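Local coordinates for protein 2,3-bisphosphoglycerate-independent phosphoglycerate mutase (Pyrococcus horikoshii, PDB 2ZKT) that probably interconverts 2-phosphoglycerate and 3-phosphoglycerate in glycolysis, as a metal-dependent, bisphosphoglycerate-independent mutase of the alkaline phosphatase superfamily, at residues B[45-49]-B[382-386]; B[64-70]-B[258-264]; B[246-251]-B[263-269]; B[276-281]-B[322-326]; B[339-345]-B[361-367]. One frame throughout, in Å; residues are numbered along the deposited sequence.

Contact 1. Residues B[45-49]-B[382-386]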
# COMPACT_ATOMS: atom_id res chain seq x y z
N ILE B 45 9.16 3.41 -17.02
CA ILE B 45 8.79 4.75 -17.38
C ILE B 45 7.30 4.88 -17.09
O ILE B 45 6.54 3.91 -17.25
CB ILE B 45 9.09 4.99 -18.89
CG1 ILE B 45 8.95 6.47 -19.25
CG2 ILE B 45 8.18 4.13 -19.77
CD1 ILE B 45 9.39 6.78 -20.69
N LEU B 46 6.88 6.07 -16.66
CA LEU B 46 5.47 6.33 -16.33
C LEU B 46 4.79 7.36 -17.24
O LEU B 46 5.45 8.18 -17.90
CB LEU B 46 5.37 6.81 -14.88
CG LEU B 46 4.98 5.83 -13.76
CD1 LEU B 46 5.81 4.57 -13.81
CD2 LEU B 46 5.14 6.54 -12.41
N GLY B 47 3.46 7.32 -17.25
CA GLY B 47 2.68 8.27 -18.03
C GLY B 47 1.22 8.28 -17.59
O GLY B 47 0.82 7.53 -16.69
N GLN B 48 0.42 9.13 -18.23
CA GLN B 48 -1.01 9.24 -17.94
C GLN B 48 -1.71 8.96 -19.25
O GLN B 48 -1.28 9.45 -20.31
CB GLN B 48 -1.41 10.65 -17.50
CG GLN B 48 -0.60 11.27 -16.40
CD GLN B 48 -1.16 12.63 -15.99
OE1 GLN B 48 -2.11 12.70 -15.21
NE2 GLN B 48 -0.57 13.71 -16.51
N GLN B 49 -2.79 8.19 -19.22
CA GLN B 49 -3.50 7.92 -20.47
C GLN B 49 -4.96 8.25 -20.35
O GLN B 49 -5.59 7.99 -19.31
CB GLN B 49 -3.33 6.45 -20.90
CG GLN B 49 -3.96 5.43 -19.96
CD GLN B 49 -5.38 5.04 -20.34
OE1 GLN B 49 -6.00 5.63 -21.23
NE2 GLN B 49 -5.91 4.03 -19.66
N GLU B 382 2.84 10.72 -9.47
CA GLU B 382 4.13 10.31 -10.03
C GLU B 382 3.98 10.20 -11.57
O GLU B 382 4.86 10.63 -12.32
CB GLU B 382 4.53 8.96 -9.41
CG GLU B 382 6.02 8.62 -9.48
CD GLU B 382 6.88 9.42 -8.48
OE1 GLU B 382 6.33 9.90 -7.47
OE2 GLU B 382 8.10 9.54 -8.71
N ALA B 383 2.86 9.64 -12.02
CA ALA B 383 2.62 9.49 -13.45
C ALA B 383 2.55 10.85 -14.14
O ALA B 383 2.84 11.01 -15.32
CB ALA B 383 1.29 8.75 -13.63
N MET B 384 2.11 11.86 -13.36
CA MET B 384 2.09 13.22 -13.87
C MET B 384 3.50 13.71 -14.23
O MET B 384 3.70 14.70 -14.93
CB MET B 384 1.50 14.13 -12.78
CG MET B 384 -0.04 14.18 -12.78
SD MET B 384 -0.68 15.15 -11.40
CE MET B 384 -1.85 13.93 -10.76
N LYS B 385 4.51 12.99 -13.69
CA LYS B 385 5.91 13.37 -13.96
C LYS B 385 6.63 12.32 -14.83
O LYS B 385 7.83 12.39 -15.07
CB LYS B 385 6.66 13.49 -12.62
CG LYS B 385 6.03 14.52 -11.67
CD LYS B 385 6.85 14.66 -10.37
CE LYS B 385 7.02 13.32 -9.63
NZ LYS B 385 7.71 13.56 -8.37
N GLY B 386 5.89 11.33 -15.33
CA GLY B 386 6.52 10.29 -16.15
C GLY B 386 6.98 10.74 -17.53
O GLY B 386 6.39 11.63 -18.15
O HOH W 1 2.48 12.78 -17.75
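Leu46 reaches out of strand 45-50 and lays its CD2 methyl against Glu382, with CD2 to CG at 3.7 Å; its CB meets Gly386 CA at 3.9 Å. This apolar patch uses just the aliphatic part of Glu382. The carboxylate is turned elsewhere: CG stands opposite the backbone N (chi1 -159°), the chain bends at CB-CG, and OE2 accepts from Lys376 N. A second patch lies further along the strand, where Gln48 and Met384 pass at a slant and the flat amide carbon CD sits 3.7 Å from Met384 CG.

Between the two patches, backbone oxygens meet C-H groups. Gly386 CA approaches Leu46 O to 2.9 Å in a CA-H...O contact, and the methyl CB of Ala383 faces Gly47 O at 3.3 Å. A side chain at Gly386 would run into Leu46 O. The second segment leaves helix 380-383 by way of a type I beta turn from Ala383 to Gly386, and it packs along a strand near the margin of the large mixed sheet of this alkaline phosphatase-like fold. Calcium is not far off: Asp373, one of its ligands, takes the Leu46 N-H on OD2.

No direct hydrogen bond joins the segments, but one water spans them. It donates to Ala383 O at 3.0 Å, while Gln48 NE2 gives it a weak bond at 3.4 Å. Ala383 O also receives the Gly386 N-H that closes the turn, and Gln48 CG rests 3.6 Å from Ala383 O.

Contact 2. Residues B[64-70]-B[258-264]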
# COMPACT_ATOMS: atom_id res chain seq x y z
N HIS B 64 -11.86 -0.48 -23.29
CA HIS B 64 -11.03 -1.62 -23.66
C HIS B 64 -10.74 -1.69 -25.17
O HIS B 64 -9.72 -2.19 -25.61
CB HIS B 64 -11.71 -2.92 -23.18
CG HIS B 64 -11.32 -3.21 -21.74
ND1 HIS B 64 -12.10 -2.92 -20.67
CD2 HIS B 64 -10.14 -3.82 -21.28
CE1 HIS B 64 -11.41 -3.36 -19.59
NE2 HIS B 64 -10.24 -3.90 -19.92
N LEU B 65 -11.71 -1.20 -26.00
CA LEU B 65 -11.39 -1.12 -27.42
C LEU B 65 -10.18 -0.21 -27.61
O LEU B 65 -9.30 -0.41 -28.44
CB LEU B 65 -12.58 -0.51 -28.18
CG LEU B 65 -13.71 -1.49 -28.54
CD1 LEU B 65 -14.96 -0.76 -29.02
CD2 LEU B 65 -13.36 -2.47 -29.67
N SER B 66 -10.19 0.86 -26.78
CA SER B 66 -9.10 1.83 -26.81
C SER B 66 -7.78 1.20 -26.33
O SER B 66 -6.75 1.30 -26.99
CB SER B 66 -9.49 3.00 -25.90
OG SER B 66 -8.48 4.01 -25.93
N ILE B 67 -7.82 0.53 -25.18
CA ILE B 67 -6.65 -0.13 -24.61
C ILE B 67 -6.06 -1.16 -25.59
O ILE B 67 -4.84 -1.32 -25.64
CB ILE B 67 -7.02 -0.85 -23.29
CG1 ILE B 67 -7.43 0.19 -22.22
CG2 ILE B 67 -5.86 -1.71 -22.81
CD1 ILE B 67 -6.33 1.17 -21.81
N PHE B 68 -6.91 -1.84 -26.36
CA PHE B 68 -6.41 -2.84 -27.32
C PHE B 68 -5.80 -2.22 -28.58
O PHE B 68 -5.28 -2.94 -29.44
CB PHE B 68 -7.53 -3.83 -27.71
CG PHE B 68 -7.94 -4.76 -26.60
CD1 PHE B 68 -6.97 -5.47 -25.88
CD2 PHE B 68 -9.28 -4.91 -26.25
CE1 PHE B 68 -7.35 -6.32 -24.82
CE2 PHE B 68 -9.67 -5.74 -25.21
CZ PHE B 68 -8.71 -6.46 -24.48
N GLY B 69 -5.88 -0.88 -28.69
CA GLY B 69 -5.30 -0.18 -29.82
C GLY B 69 -6.24 0.41 -30.86
O GLY B 69 -5.81 0.86 -31.93
N TYR B 70 -7.54 0.42 -30.57
CA TYR B 70 -8.51 0.94 -31.53
C TYR B 70 -9.06 2.30 -31.11
O TYR B 70 -8.97 2.70 -29.94
CB TYR B 70 -9.69 -0.04 -31.67
CG TYR B 70 -9.27 -1.42 -32.16
CD1 TYR B 70 -9.01 -1.66 -33.52
CD2 TYR B 70 -9.08 -2.46 -31.26
CE1 TYR B 70 -8.57 -2.90 -33.97
CE2 TYR B 70 -8.63 -3.72 -31.69
CZ TYR B 70 -8.38 -3.93 -33.04
OH TYR B 70 -7.95 -5.18 -33.46
N VAL B 258 -15.20 -8.14 -25.54
CA VAL B 258 -14.40 -7.23 -26.35
C VAL B 258 -13.14 -7.95 -26.80
O VAL B 258 -12.79 -7.93 -27.98
CB VAL B 258 -14.02 -5.96 -25.54
CG1 VAL B 258 -13.07 -5.08 -26.37
CG2 VAL B 258 -15.29 -5.17 -25.17
N ALA B 259 -12.45 -8.60 -25.87
CA ALA B 259 -11.22 -9.31 -26.19
C ALA B 259 -11.47 -10.35 -27.30
O ALA B 259 -10.67 -10.47 -28.23
CB ALA B 259 -10.67 -9.99 -24.95
N ARG B 260 -12.58 -11.08 -27.19
CA ARG B 260 -12.91 -12.10 -28.19
C ARG B 260 -13.19 -11.45 -29.54
O ARG B 260 -12.70 -11.92 -30.58
CB ARG B 260 -14.13 -12.93 -27.75
CG ARG B 260 -13.74 -14.17 -26.94
CD ARG B 260 -14.93 -14.83 -26.24
NE ARG B 260 -14.47 -15.99 -25.46
CZ ARG B 260 -15.15 -16.54 -24.45
NH1 ARG B 260 -16.33 -16.05 -24.08
NH2 ARG B 260 -14.64 -17.58 -23.80
N ALA B 261 -13.98 -10.38 -29.53
CA ALA B 261 -14.30 -9.67 -30.77
C ALA B 261 -13.04 -9.25 -31.53
O ALA B 261 -13.00 -9.36 -32.75
CB ALA B 261 -15.18 -8.45 -30.47
N VAL B 262 -12.00 -8.78 -30.84
CA VAL B 262 -10.79 -8.35 -31.55
C VAL B 262 -9.79 -9.48 -31.84
O VAL B 262 -8.73 -9.25 -32.42
CB VAL B 262 -10.08 -7.17 -30.82
CG1 VAL B 262 -11.05 -6.00 -30.69
CG2 VAL B 262 -9.55 -7.60 -29.45
N GLY B 263 -10.15 -10.70 -31.43
CA GLY B 263 -9.29 -11.85 -31.75
C GLY B 263 -8.47 -12.55 -30.68
O GLY B 263 -7.61 -13.36 -31.01
N PHE B 264 -8.72 -12.25 -29.40
CA PHE B 264 -7.96 -12.91 -28.34
C PHE B 264 -8.53 -14.28 -27.98
O PHE B 264 -9.72 -14.55 -28.20
CB PHE B 264 -7.96 -12.04 -27.07
CG PHE B 264 -6.99 -10.89 -27.12
CD1 PHE B 264 -7.27 -9.76 -27.90
CD2 PHE B 264 -5.80 -10.93 -26.39
CE1 PHE B 264 -6.37 -8.69 -27.94
CE2 PHE B 264 -4.90 -9.86 -26.43
CZ PHE B 264 -5.18 -8.74 -27.20
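Phe68 pushes its ring into the surface of helix 253-261 and is met on several sides. Val258 CG1, the branch opposite its backbone N (chi1 175°), lies in the ring plane at its edge, 3.7 Å from Phe68 CE2, while Val262 CG2 sits over one face. Ala259 CB comes within 4.1 Å of Phe68 CZ. Beyond it the Phe264 ring closes in, centroids 5.0 Å apart and planes inclined by 38°. Replacing Phe68 with an alanine would probably open a gap among Val258, Val262 and Phe264, leaving the Phe264 ring freer to turn.

Closer still is Tyr70 CE2 against Val262 CG1, at 3.5 Å; the hydroxyl goes on to Met236 O. The Leu65 side is looser: Leu65 CD2 stays 4.2 Å from Val258 CG1 and 4.3 Å from Val262 CG1, and Phe82 of helix 80-86 packs against Leu65 and Val258 there.

Both helices finish in Schellman motifs, at Gly69 and Gly263, whose positive phi angles suit glycine. Helix 60-67 starts at the zinc ligand Ser60, and the His64 side chain is about 5 Å from a zinc ion. With no hydrogen bond across it, the contact rests on close apolar packing beside a zinc site.

Contact 3. Residues B[246-251]-B[263-269]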
# COMPACT_ATOMS: atom_id res chain seq x y z
N ALA B 246 -2.34 -13.98 -29.48
CA ALA B 246 -2.75 -13.22 -28.30
C ALA B 246 -3.76 -13.95 -27.42
O ALA B 246 -4.80 -14.41 -27.90
CB ALA B 246 -3.31 -11.87 -28.75
N ALA B 247 -3.46 -14.02 -26.12
CA ALA B 247 -4.34 -14.67 -25.14
C ALA B 247 -4.67 -13.71 -23.99
O ALA B 247 -3.91 -12.78 -23.71
CB ALA B 247 -3.68 -15.93 -24.59
N GLY B 248 -5.80 -13.95 -23.32
CA GLY B 248 -6.18 -13.10 -22.20
C GLY B 248 -6.78 -13.85 -21.01
O GLY B 248 -7.55 -14.80 -21.17
N VAL B 249 -6.39 -13.43 -19.80
CA VAL B 249 -6.92 -14.02 -18.57
C VAL B 249 -8.01 -13.05 -18.12
O VAL B 249 -7.71 -11.96 -17.61
CB VAL B 249 -5.82 -14.11 -17.49
CG1 VAL B 249 -6.42 -14.61 -16.18
CG2 VAL B 249 -4.72 -15.03 -17.96
N ILE B 250 -9.27 -13.43 -18.31
CA ILE B 250 -10.37 -12.53 -17.97
C ILE B 250 -11.55 -13.26 -17.34
O ILE B 250 -11.83 -14.41 -17.67
CB ILE B 250 -10.86 -11.82 -19.25
CG1 ILE B 250 -9.65 -11.34 -20.06
CG2 ILE B 250 -11.82 -10.69 -18.88
CD1 ILE B 250 -9.99 -10.82 -21.44
N ALA B 251 -12.25 -12.57 -16.43
CA ALA B 251 -13.42 -13.16 -15.77
C ALA B 251 -14.71 -12.44 -16.17
O ALA B 251 -15.68 -13.08 -16.61
CB ALA B 251 -13.23 -13.13 -14.24
N GLY B 263 -10.15 -10.70 -31.43
CA GLY B 263 -9.29 -11.85 -31.75
C GLY B 263 -8.47 -12.55 -30.68
O GLY B 263 -7.61 -13.36 -31.01
N PHE B 264 -8.72 -12.25 -29.40
CA PHE B 264 -7.96 -12.91 -28.34
C PHE B 264 -8.53 -14.28 -27.98
O PHE B 264 -9.72 -14.55 -28.20
CB PHE B 264 -7.96 -12.04 -27.07
CG PHE B 264 -6.99 -10.89 -27.12
CD1 PHE B 264 -7.27 -9.76 -27.90
CD2 PHE B 264 -5.80 -10.93 -26.39
CE1 PHE B 264 -6.37 -8.69 -27.94
CE2 PHE B 264 -4.90 -9.86 -26.43
CZ PHE B 264 -5.18 -8.74 -27.20
N ASP B 265 -7.67 -15.17 -27.46
CA ASP B 265 -8.11 -16.49 -27.01
C ASP B 265 -8.32 -16.29 -25.50
O ASP B 265 -7.37 -16.36 -24.72
CB ASP B 265 -7.02 -17.56 -27.24
CG ASP B 265 -6.87 -17.94 -28.71
OD1 ASP B 265 -7.85 -17.77 -29.48
OD2 ASP B 265 -5.78 -18.42 -29.10
N VAL B 266 -9.56 -16.05 -25.09
CA VAL B 266 -9.84 -15.79 -23.68
C VAL B 266 -9.87 -17.02 -22.76
O VAL B 266 -10.42 -18.06 -23.10
CB VAL B 266 -11.16 -14.99 -23.54
CG1 VAL B 266 -11.49 -14.76 -22.06
CG2 VAL B 266 -11.02 -13.65 -24.26
N TYR B 267 -9.24 -16.85 -21.59
CA TYR B 267 -9.17 -17.90 -20.58
C TYR B 267 -9.69 -17.35 -19.26
O TYR B 267 -9.49 -16.18 -18.94
CB TYR B 267 -7.71 -18.34 -20.36
CG TYR B 267 -7.10 -19.03 -21.56
CD1 TYR B 267 -6.48 -18.28 -22.57
CD2 TYR B 267 -7.11 -20.42 -21.68
CE1 TYR B 267 -5.91 -18.90 -23.68
CE2 TYR B 267 -6.54 -21.06 -22.79
CZ TYR B 267 -5.93 -20.29 -23.78
OH TYR B 267 -5.36 -20.91 -24.88
N THR B 268 -10.36 -18.22 -18.50
CA THR B 268 -10.89 -17.87 -17.19
C THR B 268 -10.48 -19.03 -16.29
O THR B 268 -11.19 -20.04 -16.19
CB THR B 268 -12.42 -17.76 -17.21
OG1 THR B 268 -12.84 -16.94 -18.32
CG2 THR B 268 -12.93 -17.15 -15.91
N PRO B 269 -9.32 -18.91 -15.62
CA PRO B 269 -8.85 -19.98 -14.73
C PRO B 269 -9.78 -20.25 -13.55
O PRO B 269 -10.63 -19.42 -13.21
CB PRO B 269 -7.47 -19.48 -14.30
CG PRO B 269 -7.69 -18.00 -14.22
CD PRO B 269 -8.45 -17.72 -15.51
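Ala247, Gly248 and Val249 pair in parallel register with Asp265, Val266 and Tyr267, the strand axes 4.6 Å apart and inclined by 22°. Backbone bonds alternate along the ladder, the shortest from Tyr267 N to Gly248 O at 2.7 Å. Thr268 prolongs it with a side chain: OG1, anti to its own carbonyl carbon (chi1 -49°), donates to Ile250 O at 2.8 Å, almost in line with the carbonyl bond.

At the start, the Ala246 methyl sits over one face of Phe264, toward the rim on the CD2-CE2 side, in a CH-pi contact, CB 3.8 Å from the ring centroid. A leucine in place of Phe264 would probably lose this flat cover, leaving the Ala246 methyl without its aromatic partner.

Helix 253-261 connects the two parallel strands as a beta-alpha-beta crossover at the edge of the mixed sheet, lying on the Ile250 and Val266 side. Ile250 and Val266 cross at about a right angle, and both touch Ala259 of that helix. On the face carrying Ala247 and Tyr267, helix 280-291 packs instead. There the Tyr267 ring turns its edge to the Ala247 methyl, CE1 to CB 3.8 Å, and its hydroxyl bonds to Tyr294 OH.

Contact 4. Residues B[276-281]-B[322-326]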
# COMPACT_ATOMS: atom_id res chain seq x y z
N TYR B 276 -14.81 -9.63 -5.47
CA TYR B 276 -13.92 -9.60 -4.30
C TYR B 276 -13.34 -10.96 -3.90
O TYR B 276 -12.23 -11.02 -3.35
CB TYR B 276 -14.64 -8.98 -3.09
CG TYR B 276 -15.17 -7.58 -3.33
CD1 TYR B 276 -14.36 -6.59 -3.90
CD2 TYR B 276 -16.48 -7.23 -2.98
CE1 TYR B 276 -14.83 -5.28 -4.09
CE2 TYR B 276 -16.97 -5.93 -3.17
CZ TYR B 276 -16.14 -4.96 -3.73
OH TYR B 276 -16.61 -3.67 -3.90
N ASN B 277 -14.08 -12.04 -4.16
CA ASN B 277 -13.62 -13.38 -3.78
C ASN B 277 -12.78 -14.09 -4.88
O ASN B 277 -12.47 -15.27 -4.80
CB ASN B 277 -14.83 -14.24 -3.40
CG ASN B 277 -15.78 -14.40 -4.57
OD1 ASN B 277 -16.64 -13.57 -4.82
ND2 ASN B 277 -15.54 -15.47 -5.36
N THR B 278 -12.42 -13.31 -5.91
CA THR B 278 -11.62 -13.84 -7.02
C THR B 278 -10.27 -14.42 -6.55
O THR B 278 -9.72 -14.04 -5.53
CB THR B 278 -11.36 -12.69 -8.00
OG1 THR B 278 -12.60 -12.26 -8.55
CG2 THR B 278 -10.44 -13.16 -9.14
N ASN B 279 -9.75 -15.39 -7.34
CA ASN B 279 -8.39 -15.88 -7.11
C ASN B 279 -7.39 -15.18 -8.04
O ASN B 279 -7.15 -15.60 -9.17
CB ASN B 279 -8.37 -17.40 -7.36
CG ASN B 279 -7.18 -18.03 -6.68
OD1 ASN B 279 -6.04 -17.61 -6.84
ND2 ASN B 279 -7.46 -19.14 -5.96
N GLU B 280 -6.80 -14.08 -7.58
CA GLU B 280 -5.84 -13.31 -8.38
C GLU B 280 -4.54 -14.08 -8.63
O GLU B 280 -3.91 -13.96 -9.68
CB GLU B 280 -5.55 -11.96 -7.68
CG GLU B 280 -4.87 -12.12 -6.31
CD GLU B 280 -5.90 -12.08 -5.20
OE1 GLU B 280 -7.09 -12.21 -5.49
OE2 GLU B 280 -5.52 -11.95 -4.05
N MET B 281 -4.11 -14.85 -7.61
CA MET B 281 -2.89 -15.63 -7.78
C MET B 281 -3.09 -16.71 -8.86
O MET B 281 -2.14 -17.22 -9.46
CB MET B 281 -2.51 -16.28 -6.44
CG MET B 281 -2.19 -15.25 -5.33
SD MET B 281 -0.96 -14.02 -5.84
CE MET B 281 0.49 -14.72 -5.01
N ARG B 322 -3.78 -6.52 -3.31
CA ARG B 322 -3.88 -7.92 -3.72
C ARG B 322 -3.33 -8.03 -5.15
O ARG B 322 -2.68 -9.01 -5.52
CB ARG B 322 -5.34 -8.40 -3.64
CG ARG B 322 -5.81 -8.62 -2.20
CD ARG B 322 -7.30 -8.92 -2.09
NE ARG B 322 -7.71 -10.02 -2.97
CZ ARG B 322 -8.99 -10.35 -3.18
NH1 ARG B 322 -9.96 -9.68 -2.57
NH2 ARG B 322 -9.29 -11.35 -4.02
N ALA B 323 -3.58 -6.99 -5.95
CA ALA B 323 -3.09 -6.96 -7.32
C ALA B 323 -1.55 -6.88 -7.29
O ALA B 323 -0.88 -7.55 -8.09
CB ALA B 323 -3.68 -5.74 -8.08
N ASP B 324 -0.99 -6.08 -6.38
CA ASP B 324 0.46 -5.96 -6.33
C ASP B 324 1.11 -7.32 -6.08
O ASP B 324 2.12 -7.66 -6.70
CB ASP B 324 0.91 -4.96 -5.25
CG ASP B 324 2.35 -4.47 -5.47
OD1 ASP B 324 2.60 -3.84 -6.54
OD2 ASP B 324 3.23 -4.70 -4.60
N ARG B 325 0.52 -8.11 -5.17
CA ARG B 325 1.06 -9.44 -4.88
C ARG B 325 0.90 -10.32 -6.13
O ARG B 325 1.79 -11.10 -6.47
CB ARG B 325 0.33 -10.09 -3.69
CG ARG B 325 0.38 -9.24 -2.43
CD ARG B 325 -0.19 -9.96 -1.21
NE ARG B 325 -0.48 -9.00 -0.14
CZ ARG B 325 -1.69 -8.52 0.13
NH1 ARG B 325 -2.75 -8.93 -0.58
NH2 ARG B 325 -1.86 -7.61 1.09
N MET B 326 -0.24 -10.18 -6.81
CA MET B 326 -0.50 -10.93 -8.04
C MET B 326 0.63 -10.61 -9.02
O MET B 326 1.20 -11.50 -9.65
CB MET B 326 -1.86 -10.53 -8.64
CG MET B 326 -2.14 -11.08 -10.03
SD MET B 326 -3.71 -10.47 -10.74
CE MET B 326 -3.20 -8.75 -11.29
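Met281 and Met326 bring the backbones closest, their CA atoms 5.3 Å apart, where the loop 276-279 turns into helix 280-291 beside helix 313-331. Asn279 occupies the N-cap position, its OD1 weakly bonded to Ala282 N.

Arg322 does most of the work. Its chain bends at chi3 (52°), and the guanidinium meets its partners close to its own plane. Side-on, NE donates to Glu280 OE2 at 3.1 Å and NH2 to Glu280 OE1 at 2.8 Å, a two-pronged salt bridge. OE1 is met on its syn side, but NE approaches OE2 from above the carboxylate plane, since the two flat groups are twisted by 44°. End-on, NH1 and NH2 both grip one atom, Tyr276 O, the shorter and straighter bond being NH1 to O at 2.7 Å.

Glu280 CG stands between the backbone N and the carbonyl carbon (chi1 64°), and the chain bends again at chi2, folding the carboxylate toward Arg322. Beside this network the methionines pack: Met326 SD is 3.9 Å from Glu280 CB, and Met281 SD is 3.8 Å from Met326 CA. The Tyr276 ring packs on Leu315 and Leu319, its hydroxyl bonded to Lys312 NZ.

With all three nitrogens of Arg322 engaged, the guanidinium is fixed in rotation, its charge probably largely balanced by Glu280, and the loop entering helix 280-291 is tied to helix 313-331.

Contact 5. Residues B[339-345]-B[361-367]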
# COMPACT_ATOMS: atom_id res chain seq x y z
N VAL B 339 10.18 -9.95 -21.77
CA VAL B 339 8.78 -9.56 -21.68
C VAL B 339 8.63 -8.08 -21.34
O VAL B 339 9.17 -7.59 -20.34
CB VAL B 339 8.04 -10.41 -20.59
CG1 VAL B 339 6.56 -10.09 -20.58
CG2 VAL B 339 8.25 -11.89 -20.85
N VAL B 340 7.89 -7.38 -22.19
CA VAL B 340 7.63 -5.96 -21.97
C VAL B 340 6.32 -5.89 -21.19
O VAL B 340 5.29 -6.38 -21.65
CB VAL B 340 7.45 -5.24 -23.30
CG1 VAL B 340 7.10 -3.77 -23.05
CG2 VAL B 340 8.73 -5.37 -24.13
N ILE B 341 6.37 -5.29 -19.99
CA ILE B 341 5.17 -5.21 -19.17
C ILE B 341 4.57 -3.81 -19.03
O ILE B 341 5.28 -2.81 -18.83
CB ILE B 341 5.43 -5.81 -17.76
CG1 ILE B 341 4.12 -5.83 -16.96
CG2 ILE B 341 6.48 -5.00 -17.04
CD1 ILE B 341 4.23 -6.56 -15.63
N ALA B 342 3.25 -3.75 -19.16
CA ALA B 342 2.53 -2.50 -19.04
C ALA B 342 1.39 -2.68 -18.04
O ALA B 342 0.69 -3.69 -18.05
CB ALA B 342 1.98 -2.06 -20.41
N ILE B 343 1.21 -1.70 -17.16
CA ILE B 343 0.15 -1.78 -16.17
C ILE B 343 -0.62 -0.47 -16.09
O ILE B 343 -0.03 0.61 -16.02
CB ILE B 343 0.73 -2.10 -14.77
CG1 ILE B 343 1.46 -3.45 -14.81
CG2 ILE B 343 -0.39 -2.11 -13.73
CD1 ILE B 343 2.22 -3.79 -13.53
N THR B 344 -1.94 -0.56 -16.12
CA THR B 344 -2.75 0.64 -16.00
C THR B 344 -4.20 0.26 -15.73
O THR B 344 -4.52 -0.87 -15.41
CB THR B 344 -2.64 1.43 -17.31
OG1 THR B 344 -3.22 2.73 -17.14
CG2 THR B 344 -3.39 0.70 -18.43
N GLY B 345 -5.08 1.27 -15.83
CA GLY B 345 -6.50 0.97 -15.74
C GLY B 345 -7.20 1.37 -17.04
O GLY B 345 -6.75 2.25 -17.77
N VAL B 361 -5.58 8.03 -16.52
CA VAL B 361 -5.19 6.91 -15.69
C VAL B 361 -3.69 6.68 -15.64
O VAL B 361 -3.00 6.72 -16.66
CB VAL B 361 -5.89 5.61 -16.19
CG1 VAL B 361 -5.61 4.46 -15.22
CG2 VAL B 361 -7.38 5.85 -16.32
N PRO B 362 -3.15 6.40 -14.44
CA PRO B 362 -1.71 6.16 -14.34
C PRO B 362 -1.33 4.95 -15.18
O PRO B 362 -2.06 3.96 -15.25
CB PRO B 362 -1.49 5.96 -12.83
CG PRO B 362 -2.81 5.44 -12.36
CD PRO B 362 -3.80 6.28 -13.12
N LEU B 363 -0.16 5.05 -15.83
CA LEU B 363 0.34 4.00 -16.71
C LEU B 363 1.83 3.78 -16.47
O LEU B 363 2.59 4.72 -16.29
CB LEU B 363 0.14 4.43 -18.18
CG LEU B 363 0.91 3.67 -19.28
CD1 LEU B 363 0.53 2.18 -19.24
CD2 LEU B 363 0.59 4.25 -20.65
N LEU B 364 2.25 2.52 -16.49
CA LEU B 364 3.67 2.23 -16.34
C LEU B 364 4.06 1.16 -17.37
O LEU B 364 3.26 0.28 -17.70
CB LEU B 364 3.99 1.77 -14.92
CG LEU B 364 3.83 0.31 -14.44
CD1 LEU B 364 4.82 -0.61 -15.14
CD2 LEU B 364 4.10 0.27 -12.93
N ILE B 365 5.28 1.27 -17.88
CA ILE B 365 5.80 0.31 -18.83
C ILE B 365 7.23 0.00 -18.40
O ILE B 365 8.04 0.92 -18.14
CB ILE B 365 5.82 0.87 -20.27
CG1 ILE B 365 4.40 1.29 -20.68
CG2 ILE B 365 6.36 -0.20 -21.23
CD1 ILE B 365 4.34 1.96 -22.06
N ALA B 366 7.56 -1.29 -18.32
CA ALA B 366 8.89 -1.70 -17.91
C ALA B 366 9.31 -2.93 -18.72
O ALA B 366 8.46 -3.72 -19.15
CB ALA B 366 8.92 -2.01 -16.41
N GLY B 367 10.62 -3.09 -18.91
CA GLY B 367 11.11 -4.23 -19.67
C GLY B 367 12.20 -3.85 -20.66
O GLY B 367 12.70 -2.72 -20.65
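Ile343 lies beside Leu364 on one face of the sheet, its CB 3.9 Å from Leu364 CG. Leu364 gets there by placing CG between its backbone N and carbonyl carbon (chi1 84°), which swings the branch over its neighbour. One pair along the same face, Ile341 CG2 touches the Ala366 methyl at 3.9 Å. Helix 35-43 lies over these residues, with Leu40 reaching Ile341, Ile343 and Ala366.

The strands run antiparallel, axes at 170°. Ile341 with Ala366 and Ile343 with Leu364 are hydrogen-bonded pairs; the shortest of the four backbone bonds runs from Ile341 N to Ala366 O, 2.7 Å. Between them, Ala342 and Ile365 form a non-hydrogen-bonded pair, flanked by a CA-H...O contact from Ala342 CA to Leu364 O, 3.2 Å.

Here the large mixed sheet changes direction: strand 339-344 is parallel to 6-12 on one side and antiparallel to 361-366 on the other. The loop joining the two strands carries the zinc ligands Asp346, His347 and His356, as expected for a metalloenzyme of this superfamily, where strand ends present the metal site.

The other face holds Ala342, Thr344, Leu363 and Ile365. Thr344 turns OG1 opposite its backbone N (chi1 -170°) and donates to Pro362 O from above the carbonyl plane, though the modelled 2.5 Å from OG1 is doubtfully short. Its CB meets Leu363 CD1 at 3.8 Å. Next to it Val361 CG1 presses on Gly345 N at 3.3 Å. At the far end Gly367 has a positive phi, and a side chain there would run into Val339 O and Val340 CA.

In the fold
From the N terminus, strand 45-50 opens contact 1, which closes near the C terminus at 382-386 and spans all the others. Helix 60-67 then starts contact 2; before that closes, strand 246-249 begins contact 3, so the two cross, meeting through helix 253-261 and sharing Gly263 and Phe264. Contact 4 follows in series, tying the entrance of helix 280-291 to helix 313-331, and contact 5 closes the short zinc-ligand loop between strands 339-344 and 361-366. Contacts 1, 3 and 5 lie on one mixed sheet: contact 3 at one margin, contact 5 further across, and contact 1 on the strand beside 361-366. Contact 2 packs two helices together.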